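DUF1780 domain-containing protein (Pseudomonas aeruginosa, PDB 1Y0K) is of unknown function but belongs to a family of putative endonucleases, in the clan of PD-(D/E)XK nucleases. Local coordinates at residues 70-75 against 143-149; 106-111 against 150-156; 114-119 against 158-164. All blocks are in the same frame, centred on the assembly; numbering follows the deposited sequence.

Contact 1 of 3, residues 70-75 against 143-149; sequences FFVLDE and AFVNLKR
The carboxylate of D74 takes two consecutive backbone N-H groups in the loop after strand 140-146. K148 N donates to D74 OD1 at 2.8 Å. R149 N donates to D74 OD2 at 2.9 Å, on the syn lone pair. The first torsion of D74 (chi1 64°) sets CG between its own N and carbonyl carbon, and this brings the carboxylate across the gap to residues 148 and 149. One water donates hydrogen bonds to both D74 OD1 and N146 O. It bridges the two segments.

Before that point the strands run parallel. F144 N donates to F70 O, V72 N to F144 O, and N146 N to V72 O; the V72 N to F144 O bond is nearly straight. Side chains line both faces. On one, A143 CB sits over a face of the F70 ring, 3.8 Å from its centroid, while V72 CB lies 4.1 Å from V145 CG2. On the other, F71 CD2 meets F144 CB at 3.8 Å.

Outside the pair, helix 119-132 lies against F70, and helices 3-23 and 26-40 touch F71 and F144. W32 meets the F144 ring edge-to-face. N146 ND2 donates to A14 O.

E75 adds a charged contact beyond D74. Its OE2 forms a long salt bridge with R149 NH1 at 3.3 Å, weak as a hydrogen bond. The placement of this exposed carboxylate is doubtful.

These strands form a parallel pair of neighbours in the mixed sheet. D74 continues the cross-links beyond the N146 N to V72 O bond, with a side chain in place of a backbone carbonyl. Two N-H groups and a water on one carboxylate fix its orientation.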
loop_
_atom_site.group_PDB
_atom_site.type_symbol
_atom_site.label_atom_id
_atom_site.label_comp_id
_atom_site.label_asym_id
_atom_site.label_seq_id
_atom_site.Cartn_x
_atom_site.Cartn_y
_atom_site.Cartn_z
ATOM N N PHE A 70 -3.314 5.423 2.281
ATOM C CA PHE A 70 -3.706 6.268 1.155
ATOM C C PHE A 70 -3.891 5.454 -0.119
ATOM O O PHE A 70 -3.413 4.327 -0.215
ATOM C CB PHE A 70 -2.741 7.445 0.972
ATOM C CG PHE A 70 -1.351 7.056 0.537
ATOM C CD1 PHE A 70 -0.939 7.274 -0.780
ATOM C CD2 PHE A 70 -0.440 6.512 1.451
ATOM C CE1 PHE A 70 0.366 6.953 -1.188
ATOM C CE2 PHE A 70 0.870 6.166 1.050
ATOM C CZ PHE A 70 1.269 6.383 -0.270
ATOM N N PHE A 71 -4.616 6.030 -1.076
ATOM C CA PHE A 71 -5.000 5.325 -2.296
ATOM C C PHE A 71 -4.342 5.938 -3.510
ATOM O O PHE A 71 -4.337 7.172 -3.679
ATOM C CB PHE A 71 -6.522 5.297 -2.438
ATOM C CG PHE A 71 -7.203 4.571 -1.314
ATOM C CD1 PHE A 71 -7.469 5.221 -0.104
ATOM C CD2 PHE A 71 -7.561 3.232 -1.455
ATOM C CE1 PHE A 71 -8.074 4.535 0.961
ATOM C CE2 PHE A 71 -8.174 2.543 -0.404
ATOM C CZ PHE A 71 -8.429 3.206 0.802
ATOM N N VAL A 72 -3.759 5.065 -4.326
ATOM C CA VAL A 72 -3.067 5.435 -5.561
ATOM C C VAL A 72 -3.841 4.781 -6.699
ATOM O O VAL A 72 -3.663 3.598 -6.988
ATOM C CB VAL A 72 -1.591 4.974 -5.548
ATOM C CG1 VAL A 72 -0.868 5.401 -6.842
ATOM C CG2 VAL A 72 -0.862 5.542 -4.324
ATOM N N LEU A 73 -4.732 5.560 -7.304
ATOM C CA LEU A 73 -5.617 5.061 -8.353
ATOM C C LEU A 73 -5.396 5.835 -9.653
ATOM O O LEU A 73 -4.557 6.737 -9.712
ATOM C CB LEU A 73 -7.085 5.156 -7.900
ATOM C CG LEU A 73 -7.431 4.628 -6.502
ATOM C CD1 LEU A 73 -8.862 5.001 -6.112
ATOM C CD2 LEU A 73 -7.241 3.127 -6.446
ATOM N N ASP A 74 -6.126 5.463 -10.697
ATOM C CA ASP A 74 -6.062 6.199 -11.961
ATOM C C ASP A 74 -7.441 6.438 -12.578
ATOM O O ASP A 74 -7.542 6.974 -13.691
ATOM C CB ASP A 74 -5.095 5.531 -12.962
ATOM C CG ASP A 74 -5.528 4.126 -13.399
ATOM O OD1 ASP A 74 -6.597 3.619 -12.997
ATOM O OD2 ASP A 74 -4.770 3.519 -14.181
ATOM N N GLU A 75 -8.487 6.048 -11.843
ATOM C CA GLU A 75 -9.879 6.105 -12.315
ATOM C C GLU A 75 -10.818 5.379 -11.350
ATOM O O GLU A 75 -10.608 5.387 -10.135
ATOM C CB GLU A 75 -9.989 5.502 -13.723
ATOM C CG GLU A 75 -11.359 4.987 -14.130
ATOM C CD GLU A 75 -11.248 3.655 -14.833
ATOM O OE1 GLU A 75 -10.588 2.759 -14.266
ATOM O OE2 GLU A 75 -11.804 3.497 -15.942
ATOM N N ALA A 143 0.149 2.274 1.112
ATOM C CA ALA A 143 -0.543 2.685 -0.113
ATOM C C ALA A 143 -1.316 1.514 -0.674
ATOM O O ALA A 143 -0.740 0.433 -0.848
ATOM C CB ALA A 143 0.476 3.155 -1.165
ATOM N N PHE A 144 -2.605 1.713 -0.967
ATOM C CA PHE A 144 -3.341 0.737 -1.781
ATOM C C PHE A 144 -3.259 1.207 -3.231
ATOM O O PHE A 144 -3.771 2.276 -3.580
ATOM C CB PHE A 144 -4.796 0.575 -1.334
ATOM C CG PHE A 144 -5.544 -0.455 -2.135
ATOM C CD1 PHE A 144 -5.458 -1.800 -1.786
ATOM C CD2 PHE A 144 -6.302 -0.087 -3.244
ATOM C CE1 PHE A 144 -6.127 -2.777 -2.530
ATOM C CE2 PHE A 144 -6.980 -1.065 -3.995
ATOM C CZ PHE A 144 -6.883 -2.406 -3.633
ATOM N N VAL A 145 -2.557 0.425 -4.040
ATOM C CA VAL A 145 -2.236 0.786 -5.408
ATOM C C VAL A 145 -3.056 -0.074 -6.385
ATOM O O VAL A 145 -2.947 -1.308 -6.402
ATOM C CB VAL A 145 -0.713 0.644 -5.691
ATOM C CG1 VAL A 145 -0.379 1.181 -7.094
ATOM C CG2 VAL A 145 0.102 1.392 -4.648
ATOM N N ASN A 146 -3.859 0.592 -7.209
ATOM C CA ASN A 146 -4.754 -0.097 -8.129
ATOM C C ASN A 146 -4.990 0.746 -9.379
ATOM O O ASN A 146 -5.730 1.718 -9.350
ATOM C CB ASN A 146 -6.081 -0.440 -7.445
ATOM C CG ASN A 146 -6.978 -1.289 -8.322
ATOM O OD1 ASN A 146 -6.529 -2.277 -8.914
ATOM N ND2 ASN A 146 -8.243 -0.902 -8.426
ATOM N N LEU A 147 -4.343 0.351 -10.468
ATOM C CA LEU A 147 -4.368 1.118 -11.710
ATOM C C LEU A 147 -5.068 0.292 -12.767
ATOM O O LEU A 147 -4.670 -0.839 -13.016
ATOM C CB LEU A 147 -2.939 1.441 -12.168
ATOM C CG LEU A 147 -1.988 2.089 -11.144
ATOM C CD1 LEU A 147 -0.569 2.179 -11.692
ATOM C CD2 LEU A 147 -2.481 3.467 -10.704
ATOM N N LYS A 148 -6.111 0.842 -13.383
ATOM C CA LYS A 148 -6.785 0.121 -14.460
ATOM C C LYS A 148 -5.925 0.127 -15.736
ATOM O O LYS A 148 -5.989 -0.813 -16.533
ATOM C CB LYS A 148 -8.187 0.690 -14.722
ATOM C CG LYS A 148 -9.019 -0.151 -15.695
ATOM C CD LYS A 148 -10.450 0.350 -15.853
ATOM C CE LYS A 148 -11.177 -0.348 -17.002
ATOM N NZ LYS A 148 -10.537 -0.171 -18.343
ATOM N N ARG A 149 -5.104 1.163 -15.900
ATOM C CA ARG A 149 -4.309 1.353 -17.121
ATOM C C ARG A 149 -2.932 0.675 -17.083
ATOM O O ARG A 149 -2.226 0.626 -18.100
ATOM C CB ARG A 149 -4.133 2.851 -17.436
ATOM C CG ARG A 149 -5.418 3.688 -17.425
ATOM C CD ARG A 149 -6.357 3.329 -18.562
ATOM N NE ARG A 149 -7.467 4.277 -18.643
ATOM C CZ ARG A 149 -8.701 4.041 -18.203
ATOM N NH1 ARG A 149 -9.015 2.871 -17.656
ATOM N NH2 ARG A 149 -9.632 4.982 -18.322
HETATM O O HOH W 1 -7.814 2.784 -10.666
#

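Contact 2 of 3, residues 106-111 against 150-156; sequences PQRIAA and AVPDFNT
R108 reaches over V151 and ends on the carbonyl oxygen of P152. Its CB is 3.8 Å from V151 O. CG lies 3.5 Å from V151 CG2, and CD continues alongside the same methyl. Bends at chi2 and chi3, about the CB-CG and CG-CD bonds, lay the guanidinium over V151 CG2. This methyl touches one face of the group, offset toward its rim, with R108 NE 3.4 Å from V151 CG2. At the edge, NE and NH2 both donate to P152 O. The bond from R108 NH2 to P152 O is the shorter, at 2.9 Å, and runs nearly along the C=O axis. The bond from R108 NE to P152 O, at 3.2 Å, comes from above the carbonyl plane. The oxygen lies 1° out of the guanidinium plane. Two bonds to one atom, with a methyl on one face, hold the flat group in place. NH2 also passes near F154 CD1.

The backbones pair as two short parallel strands. V151 N donates to Q107 O, I109 N to V151 O, and D153 N to I109 O. On the side away from R108, I109 CG2 packs on A150 CB at 3.8 Å.

Past the strands, T156 OG1 accepts from A111 N at 2.9 Å and donates to D153 O. The hydroxyl thus joins the start of helix 111-116 to the type I turn 153-156. D153 OD1 accepts from N155 N, an Asx turn within that turn.

This two-stranded sheet lies near the surface, its centre about 16 Å from the centre of the chain. The N-terminal helix 3-23 covers one side, where L7 touches P106, R108 and V151. I109 touches R117 in the loop after helix 111-116. T178, before strand 179-185, meets P152 and F154.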
loop_
_atom_site.group_PDB
_atom_site.type_symbol
_atom_site.label_atom_id
_atom_site.label_comp_id
_atom_site.label_asym_id
_atom_site.label_seq_id
_atom_site.Cartn_x
_atom_site.Cartn_y
_atom_site.Cartn_z
ATOM N N PRO A 106 -4.256 -2.528 -20.792
ATOM C CA PRO A 106 -3.210 -2.183 -19.820
ATOM C C PRO A 106 -1.767 -2.367 -20.297
ATOM O O PRO A 106 -1.470 -3.236 -21.124
ATOM C CB PRO A 106 -3.516 -3.105 -18.634
ATOM C CG PRO A 106 -4.166 -4.284 -19.245
ATOM C CD PRO A 106 -4.950 -3.779 -20.427
ATOM N N GLN A 107 -0.894 -1.525 -19.750
ATOM C CA GLN A 107 0.524 -1.498 -20.050
ATOM C C GLN A 107 1.303 -2.000 -18.838
ATOM O O GLN A 107 0.902 -1.756 -17.711
ATOM C CB GLN A 107 0.904 -0.053 -20.343
ATOM C CG GLN A 107 2.372 0.260 -20.435
ATOM C CD GLN A 107 2.617 1.742 -20.636
ATOM O OE1 GLN A 107 1.720 2.570 -20.445
ATOM N NE2 GLN A 107 3.832 2.086 -21.011
ATOM N N ARG A 108 2.417 -2.692 -19.058
ATOM C CA ARG A 108 3.266 -3.090 -17.928
ATOM C C ARG A 108 4.202 -1.943 -17.534
ATOM O O ARG A 108 4.896 -1.361 -18.370
ATOM C CB ARG A 108 4.013 -4.414 -18.193
ATOM C CG ARG A 108 3.065 -5.545 -18.633
ATOM C CD ARG A 108 3.410 -6.941 -18.113
ATOM N NE ARG A 108 3.100 -7.134 -16.698
ATOM C CZ ARG A 108 2.256 -8.033 -16.185
ATOM N NH1 ARG A 108 1.571 -8.876 -16.952
ATOM N NH2 ARG A 108 2.097 -8.092 -14.870
ATOM N N ILE A 109 4.193 -1.612 -16.249
ATOM C CA ILE A 109 4.942 -0.477 -15.730
ATOM C C ILE A 109 6.090 -0.981 -14.853
ATOM O O ILE A 109 5.870 -1.823 -13.988
ATOM C CB ILE A 109 3.963 0.486 -14.954
ATOM C CG1 ILE A 109 4.657 1.745 -14.465
ATOM C CG2 ILE A 109 3.237 -0.228 -13.828
ATOM C CD1 ILE A 109 3.685 2.765 -13.846
ATOM N N ALA A 110 7.304 -0.472 -15.079
ATOM C CA ALA A 110 8.463 -0.847 -14.273
ATOM C C ALA A 110 8.232 -0.518 -12.801
ATOM O O ALA A 110 7.492 0.412 -12.464
ATOM C CB ALA A 110 9.731 -0.158 -14.782
ATOM N N ALA A 111 8.864 -1.290 -11.926
ATOM C CA ALA A 111 8.714 -1.100 -10.488
ATOM C C ALA A 111 9.071 0.322 -10.075
ATOM O O ALA A 111 8.428 0.893 -9.196
ATOM C CB ALA A 111 9.553 -2.113 -9.723
ATOM N N ALA A 150 -2.546 0.158 -15.916
ATOM C CA ALA A 150 -1.216 -0.414 -15.760
ATOM C C ALA A 150 -1.179 -1.694 -14.923
ATOM O O ALA A 150 -2.029 -1.923 -14.063
ATOM C CB ALA A 150 -0.232 0.641 -15.215
ATOM N N VAL A 151 -0.198 -2.536 -15.216
ATOM C CA VAL A 151 0.078 -3.733 -14.418
ATOM C C VAL A 151 1.579 -3.706 -14.122
ATOM O O VAL A 151 2.360 -3.350 -14.996
ATOM C CB VAL A 151 -0.324 -5.036 -15.173
ATOM C CG1 VAL A 151 -1.831 -5.121 -15.328
ATOM C CG2 VAL A 151 0.322 -5.099 -16.546
ATOM N N PRO A 152 1.996 -4.039 -12.886
ATOM C CA PRO A 152 3.445 -3.963 -12.614
ATOM C C PRO A 152 4.250 -4.927 -13.465
ATOM O O PRO A 152 3.784 -6.029 -13.773
ATOM C CB PRO A 152 3.547 -4.366 -11.140
ATOM C CG PRO A 152 2.179 -4.083 -10.579
ATOM C CD PRO A 152 1.244 -4.459 -11.690
ATOM N N ASP A 153 5.444 -4.506 -13.856
ATOM C CA ASP A 153 6.381 -5.411 -14.491
ATOM C C ASP A 153 7.225 -6.024 -13.378
ATOM O O ASP A 153 8.154 -5.397 -12.869
ATOM C CB ASP A 153 7.255 -4.680 -15.499
ATOM C CG ASP A 153 8.126 -5.622 -16.300
ATOM O OD1 ASP A 153 8.346 -6.779 -15.848
ATOM O OD2 ASP A 153 8.615 -5.193 -17.378
ATOM N N PHE A 154 6.873 -7.243 -12.987
ATOM C CA PHE A 154 7.529 -7.899 -11.868
ATOM C C PHE A 154 8.945 -8.401 -12.196
ATOM O O PHE A 154 9.673 -8.876 -11.313
ATOM C CB PHE A 154 6.621 -9.016 -11.313
ATOM C CG PHE A 154 5.331 -8.500 -10.710
ATOM C CD1 PHE A 154 4.099 -8.771 -11.313
ATOM C CD2 PHE A 154 5.355 -7.726 -9.555
ATOM C CE1 PHE A 154 2.909 -8.298 -10.755
ATOM C CE2 PHE A 154 4.182 -7.234 -8.996
ATOM C CZ PHE A 154 2.953 -7.519 -9.595
ATOM N N ASN A 155 9.345 -8.264 -13.457
ATOM C CA ASN A 155 10.707 -8.612 -13.862
ATOM C C ASN A 155 11.709 -7.488 -13.649
ATOM O O ASN A 155 12.901 -7.655 -13.933
ATOM C CB ASN A 155 10.730 -9.069 -15.318
ATOM C CG ASN A 155 9.927 -10.333 -15.535
ATOM O OD1 ASN A 155 9.787 -11.157 -14.628
ATOM N ND2 ASN A 155 9.375 -10.482 -16.727
ATOM N N THR A 156 11.215 -6.358 -13.149
ATOM C CA THR A 156 12.032 -5.171 -12.915
ATOM C C THR A 156 12.225 -4.978 -11.406
ATOM O O THR A 156 11.321 -5.264 -10.612
ATOM C CB THR A 156 11.407 -3.914 -13.562
ATOM O OG1 THR A 156 10.137 -3.628 -12.951
ATOM C CG2 THR A 156 11.182 -4.146 -15.058
#

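Contact 3 of 3, residues 114-119 against 158-164; sequences LQARLA and FPPPTEY
Helix 111-116 and the turn 116-119 after it face a proline-rich loop, residues 158-161, that leads into helix 162-166. Q115 and Y164 carry the contact.

The side chain of Q115 is extended, with CG anti to the backbone N (chi1 174°), and this carries its amide out to the prolines. Q115 NE2 donates to P159 O at 3.0 Å. The bond is nearly straight and lies in the amide plane, but it approaches the carbonyl from above its plane. Q115 OE1 faces the edge of the F158 ring, 3.5 Å from F158 CD2. A water donates to both Q115 OE1 and P159 O; its distance to Q115 OE1 is very short, at 2.5 Å. P159 CG packs against Q115 NE2 at 3.6 Å.

Y164 comes past Q115 from the other direction. Y164 OH donates to Q115 O at 2.7 Å. L118 N also donates to this oxygen, from the opposite face of the carbonyl plane. Q115 O therefore accepts from L118 N of its own segment and from the tyrosine. The tyrosine ring turns its edge to Q115 O and A119 CB, and A119 CB lies 3.4 Å from Y164 OH. L118 CB adds a contact with Y164 CZ at 4.1 Å. Q115 CG lies 3.8 Å from Y164 CE2.

The same elements rest on the main sheet. L118 packs against F70, V72, A143 and V145, while F158 and L118 both meet M174. E163, next to Y164, forms a salt bridge with R123 of helix 119-132.

Q115 and Y164 are buried, so these bonds satisfy polar groups inside the protein. The Q115 amide and the water hold the loop; the tyrosine hydroxyl ties helix 162-166 to the Q115 backbone. P159, which has no N-H to give, contributes its carbonyl.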
loop_
_atom_site.group_PDB
_atom_site.type_symbol
_atom_site.label_atom_id
_atom_site.label_comp_id
_atom_site.label_asym_id
_atom_site.label_seq_id
_atom_site.Cartn_x
_atom_site.Cartn_y
_atom_site.Cartn_z
ATOM N N LEU A 114 6.176 2.526 -11.003
ATOM C CA LEU A 114 5.079 2.193 -10.086
ATOM C C LEU A 114 5.289 2.880 -8.730
ATOM O O LEU A 114 4.393 3.528 -8.181
ATOM C CB LEU A 114 5.012 0.677 -9.892
ATOM C CG LEU A 114 3.971 0.131 -8.920
ATOM C CD1 LEU A 114 2.571 0.435 -9.432
ATOM C CD2 LEU A 114 4.173 -1.382 -8.729
ATOM N N GLN A 115 6.492 2.734 -8.203
ATOM C CA GLN A 115 6.861 3.340 -6.937
ATOM C C GLN A 115 6.753 4.867 -6.992
ATOM O O GLN A 115 6.355 5.504 -6.007
ATOM C CB GLN A 115 8.280 2.883 -6.594
ATOM C CG GLN A 115 8.938 3.496 -5.386
ATOM C CD GLN A 115 10.175 2.713 -5.012
ATOM O OE1 GLN A 115 10.071 1.594 -4.523
ATOM N NE2 GLN A 115 11.348 3.280 -5.272
ATOM N N ALA A 116 7.061 5.442 -8.155
ATOM C CA ALA A 116 6.990 6.895 -8.348
ATOM C C ALA A 116 5.558 7.437 -8.338
ATOM O O ALA A 116 5.335 8.623 -8.104
ATOM C CB ALA A 116 7.706 7.292 -9.645
ATOM N N ARG A 117 4.586 6.571 -8.601
ATOM C CA ARG A 117 3.179 6.956 -8.562
ATOM C C ARG A 117 2.724 7.404 -7.168
ATOM O O ARG A 117 1.695 8.070 -7.036
ATOM C CB ARG A 117 2.276 5.822 -9.049
ATOM C CG ARG A 117 2.392 5.504 -10.533
ATOM C CD ARG A 117 1.886 6.644 -11.412
ATOM N NE ARG A 117 1.867 6.254 -12.826
ATOM C CZ ARG A 117 0.775 5.879 -13.478
ATOM N NH1 ARG A 117 -0.401 5.843 -12.853
ATOM N NH2 ARG A 117 0.853 5.531 -14.757
ATOM N N LEU A 118 3.484 7.018 -6.143
ATOM C CA LEU A 118 3.163 7.387 -4.764
ATOM C C LEU A 118 3.585 8.818 -4.442
ATOM O O LEU A 118 3.157 9.389 -3.425
ATOM C CB LEU A 118 3.874 6.448 -3.794
ATOM C CG LEU A 118 3.310 5.062 -3.467
ATOM C CD1 LEU A 118 2.800 4.317 -4.668
ATOM C CD2 LEU A 118 4.390 4.244 -2.718
ATOM N N ALA A 119 4.433 9.390 -5.289
ATOM C CA ALA A 119 5.132 10.628 -4.918
ATOM C C ALA A 119 4.211 11.835 -4.688
ATOM O O ALA A 119 4.362 12.533 -3.683
ATOM C CB ALA A 119 6.236 10.951 -5.922
ATOM N N PHE A 158 12.823 -3.053 -7.703
ATOM C CA PHE A 158 12.466 -1.806 -7.014
ATOM C C PHE A 158 13.714 -1.032 -6.612
ATOM O O PHE A 158 14.555 -1.564 -5.876
ATOM C CB PHE A 158 11.619 -2.090 -5.776
ATOM C CG PHE A 158 10.203 -2.422 -6.086
ATOM C CD1 PHE A 158 9.841 -3.722 -6.450
ATOM C CD2 PHE A 158 9.223 -1.433 -6.035
ATOM C CE1 PHE A 158 8.523 -4.038 -6.742
ATOM C CE2 PHE A 158 7.891 -1.745 -6.326
ATOM C CZ PHE A 158 7.539 -3.044 -6.675
ATOM N N PRO A 159 13.843 0.223 -7.092
ATOM C CA PRO A 159 15.001 1.016 -6.705
ATOM C C PRO A 159 14.853 1.482 -5.255
ATOM O O PRO A 159 13.728 1.488 -4.730
ATOM C CB PRO A 159 14.939 2.202 -7.666
ATOM C CG PRO A 159 13.507 2.363 -7.975
ATOM C CD PRO A 159 12.943 0.971 -7.991
ATOM N N PRO A 160 15.975 1.837 -4.596
ATOM C CA PRO A 160 15.879 2.416 -3.257
ATOM C C PRO A 160 14.882 3.574 -3.232
ATOM O O PRO A 160 14.915 4.419 -4.123
ATOM C CB PRO A 160 17.299 2.941 -2.999
ATOM C CG PRO A 160 18.176 2.046 -3.806
ATOM C CD PRO A 160 17.374 1.718 -5.047
ATOM N N PRO A 161 13.974 3.590 -2.236
ATOM C CA PRO A 161 12.971 4.640 -2.111
ATOM C C PRO A 161 13.512 5.892 -1.415
ATOM O O PRO A 161 13.002 6.297 -0.363
ATOM C CB PRO A 161 11.882 3.974 -1.263
ATOM C CG PRO A 161 12.626 3.046 -0.384
ATOM C CD PRO A 161 13.824 2.566 -1.187
ATOM N N THR A 162 14.513 6.516 -2.029
ATOM C CA THR A 162 15.272 7.596 -1.371
ATOM C C THR A 162 14.437 8.837 -1.031
ATOM O O THR A 162 14.581 9.409 0.050
ATOM C CB THR A 162 16.508 8.008 -2.194
ATOM O OG1 THR A 162 16.087 8.493 -3.469
ATOM C CG2 THR A 162 17.455 6.812 -2.399
ATOM N N GLU A 163 13.564 9.253 -1.948
ATOM C CA GLU A 163 12.752 10.436 -1.694
ATOM C C GLU A 163 11.843 10.182 -0.501
ATOM O O GLU A 163 11.622 11.064 0.322
ATOM C CB GLU A 163 11.924 10.843 -2.914
ATOM C CG GLU A 163 11.234 12.197 -2.713
ATOM C CD GLU A 163 10.287 12.609 -3.829
ATOM O OE1 GLU A 163 10.375 12.084 -4.957
ATOM O OE2 GLU A 163 9.444 13.485 -3.564
ATOM N N TYR A 164 11.322 8.963 -0.406
ATOM C CA TYR A 164 10.347 8.661 0.635
ATOM C C TYR A 164 11.036 8.448 1.982
ATOM O O TYR A 164 10.511 8.847 3.023
ATOM C CB TYR A 164 9.477 7.459 0.239
ATOM C CG TYR A 164 8.856 7.579 -1.147
ATOM C CD1 TYR A 164 8.486 8.832 -1.685
ATOM C CD2 TYR A 164 8.653 6.455 -1.929
ATOM C CE1 TYR A 164 7.924 8.934 -2.961
ATOM C CE2 TYR A 164 8.089 6.548 -3.205
ATOM C CZ TYR A 164 7.738 7.784 -3.715
ATOM O OH TYR A 164 7.193 7.848 -4.976
HETATM O O HOH W 2 11.814 0.524 -3.128
#

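The three contacts alternate along the chain and lie close together, with centres 14 to 15 Å apart. Contact 1 passes into contact 2 through both pairs of segments. R149 O lies 3.0 Å from Q107 N, a probable hydrogen bond, and strand 140-146 leads on to strand 150-153. Contact 2 leads into contact 3, because strand 107-110 runs straight into helix 111-116; A111 CB packs on F158 CD1 at 3.7 Å. Contact 3 packs back on contact 1, where L118 CD1 meets V72 CG2 at 3.9 Å and L114 CD1 meets V145 CG1 at 3.8 Å. Residues 76-104 are not modelled, so the link from strand 65-73 to strand 107-110 is largely missing.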